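Local coordinates for protein enoyl-CoA hydratase/isomerase (Mycobacterium abscessus, PDB 3QXZ) that probably catalyses hydration or double-bond isomerisation of enoyl-CoA thioesters, as a member of the crotonase-like enoyl-CoA hydratase/isomerase family, at residues Q172-E176 against T177-N181. Residues are numbered along the deposited sequence; the frame is centred on the assembly and turned at random. Where two conformers were deposited one is given.
Sequences QRAVE and TGLAN. With K (potassium ion), chain E.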
loop_
_atom_site.group_PDB
_atom_site.type_symbol
_atom_site.label_atom_id
_atom_site.label_comp_id
_atom_site.label_asym_id
_atom_site.label_seq_id
_atom_site.Cartn_x
_atom_site.Cartn_y
_atom_site.Cartn_z
ATOM N N GLN A 172 -17.659 2.914 -3.055
ATOM C CA GLN A 172 -16.856 4.122 -3.303
ATOM C C GLN A 172 -15.627 4.192 -2.389
ATOM O O GLN A 172 -14.532 4.508 -2.842
ATOM C CB GLN A 172 -17.712 5.408 -3.214
ATOM C CG GLN A 172 -16.920 6.708 -3.422
ATOM C CD GLN A 172 -16.344 6.879 -4.831
ATOM O OE1 GLN A 172 -16.832 6.282 -5.808
ATOM N NE2 GLN A 172 -15.305 7.713 -4.943
ATOM N N ARG A 173 -15.810 3.907 -1.100
ATOM C CA ARG A 173 -14.659 3.901 -0.215
ATOM C C ARG A 173 -13.677 2.781 -0.582
ATOM O O ARG A 173 -12.467 2.980 -0.478
ATOM C CB ARG A 173 -15.059 3.830 1.254
ATOM C CG ARG A 173 -13.901 4.176 2.166
ATOM C CD ARG A 173 -14.219 3.909 3.611
ATOM N NE ARG A 173 -13.030 4.187 4.399
ATOM C CZ ARG A 173 -12.866 3.796 5.655
ATOM N NH1 ARG A 173 -13.820 3.081 6.258
ATOM N NH2 ARG A 173 -11.737 4.112 6.291
ATOM N N ALA A 174 -14.188 1.645 -1.055
ATOM C CA ALA A 174 -13.313 0.567 -1.517
ATOM C C ALA A 174 -12.429 1.029 -2.673
ATOM O O ALA A 174 -11.237 0.691 -2.728
ATOM C CB ALA A 174 -14.138 -0.641 -1.898
ATOM N N VAL A 175 -12.981 1.808 -3.603
ATOM C CA VAL A 175 -12.171 2.337 -4.693
ATOM C C VAL A 175 -11.195 3.390 -4.187
ATOM O O VAL A 175 -10.018 3.363 -4.546
ATOM C CB VAL A 175 -13.055 2.936 -5.818
ATOM C CG1 VAL A 175 -12.206 3.601 -6.879
ATOM C CG2 VAL A 175 -13.938 1.866 -6.427
ATOM N N GLU A 176 -11.669 4.309 -3.343
ATOM C CA GLU A 176 -10.817 5.396 -2.824
ATOM C C GLU A 176 -9.590 4.864 -2.089
ATOM O O GLU A 176 -8.513 5.440 -2.173
ATOM C CB GLU A 176 -11.607 6.311 -1.880
ATOM C CG GLU A 176 -12.662 7.148 -2.605
ATOM C CD GLU A 176 -13.663 7.779 -1.666
ATOM O OE1 GLU A 176 -13.613 7.476 -0.449
ATOM O OE2 GLU A 176 -14.509 8.576 -2.159
ATOM N N THR A 177 -9.755 3.745 -1.389
ATOM C CA THR A 177 -8.678 3.208 -0.557
ATOM C C THR A 177 -7.777 2.195 -1.256
ATOM O O THR A 177 -6.719 1.881 -0.735
ATOM C CB THR A 177 -9.239 2.555 0.708
ATOM O OG1 THR A 177 -10.133 1.497 0.349
ATOM C CG2 THR A 177 -9.945 3.601 1.576
ATOM N N GLY A 178 -8.181 1.719 -2.429
ATOM C CA GLY A 178 -7.388 0.764 -3.181
ATOM C C GLY A 178 -7.833 -0.680 -3.072
ATOM O O GLY A 178 -7.212 -1.562 -3.685
ATOM N N LEU A 179 -8.903 -0.947 -2.325
ATOM C CA LEU A 179 -9.423 -2.317 -2.217
ATOM C C LEU A 179 -9.994 -2.789 -3.550
ATOM O O LEU A 179 -9.857 -3.962 -3.929
ATOM C CB LEU A 179 -10.488 -2.375 -1.110
ATOM C CG LEU A 179 -11.054 -3.760 -0.749
ATOM C CD1 LEU A 179 -11.483 -3.804 0.714
ATOM C CD2 LEU A 179 -12.211 -4.223 -1.655
ATOM N N ALA A 180 -10.689 -1.880 -4.236
ATOM C CA ALA A 180 -11.388 -2.169 -5.489
ATOM C C ALA A 180 -10.869 -1.274 -6.586
ATOM O O ALA A 180 -10.394 -0.158 -6.342
ATOM C CB ALA A 180 -12.907 -1.965 -5.309
ATOM N N ASN A 181 -10.987 -1.758 -7.817
ATOM C CA ASN A 181 -10.528 -1.031 -8.986
ATOM C C ASN A 181 -11.527 -0.011 -9.481
ATOM O O ASN A 181 -11.147 1.032 -10.009
ATOM C CB ASN A 181 -10.156 -2.019 -10.100
ATOM C CG ASN A 181 -9.057 -2.946 -9.674
ATOM O OD1 ASN A 181 -9.265 -3.871 -8.880
ATOM N ND2 ASN A 181 -7.853 -2.676 -10.181
HETATM K K K E . -5.763 6.286 -2.023
HETATM O O HOH W 1 -8.638 2.024 -6.770
HETATM O O HOH W 2 -6.368 5.733 0.640
HETATM O O HOH W 3 -3.244 7.523 -2.463
HETATM O O HOH W 4 -6.267 4.172 -3.808
#
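A Schellman motif ends helix 171-177, with Leu-179 N bonded weakly to Ala-174 O and Gly-178 N to Val-175 O. Ala-180 N reinforces the cap on Ala-174 O at 3.0 Å in a nearly straight bond (162° at the hydrogen), although this donor sits well above the carbonyl plane; Gly-178 N adds a weak bond to the same oxygen. Gly-178 makes the turn at positive phi, where a side chain would jam against the preceding carbonyl. One residue earlier in the helix, Arg-173 O is gripped from opposite faces of its plane by Thr-177 N and by Thr-177 OG1, the latter at 2.9 Å; chi1 of 59° turns the hydroxyl back along the last turn. Ala-180 CB packs 3.9 Å from Ala-174 CB, and Val-175 CA points its hydrogen at Ala-180 O. A water donates to both Val-175 O and Ala-180 O. In one of its two conformers, the extended Arg-173 chain crosses Thr-177, CG 4.0 Å from CG2, toward a salt bridge with Glu-161. Glu-176 O binds potassium at 2.9 Å, joined by three waters and Glu-176 O of the second and third subunits. Beyond the glycine turn the chain runs into strand 182-184, a Schellman C-cap beside a potassium ion shared by three subunits of this crotonase-fold assembly.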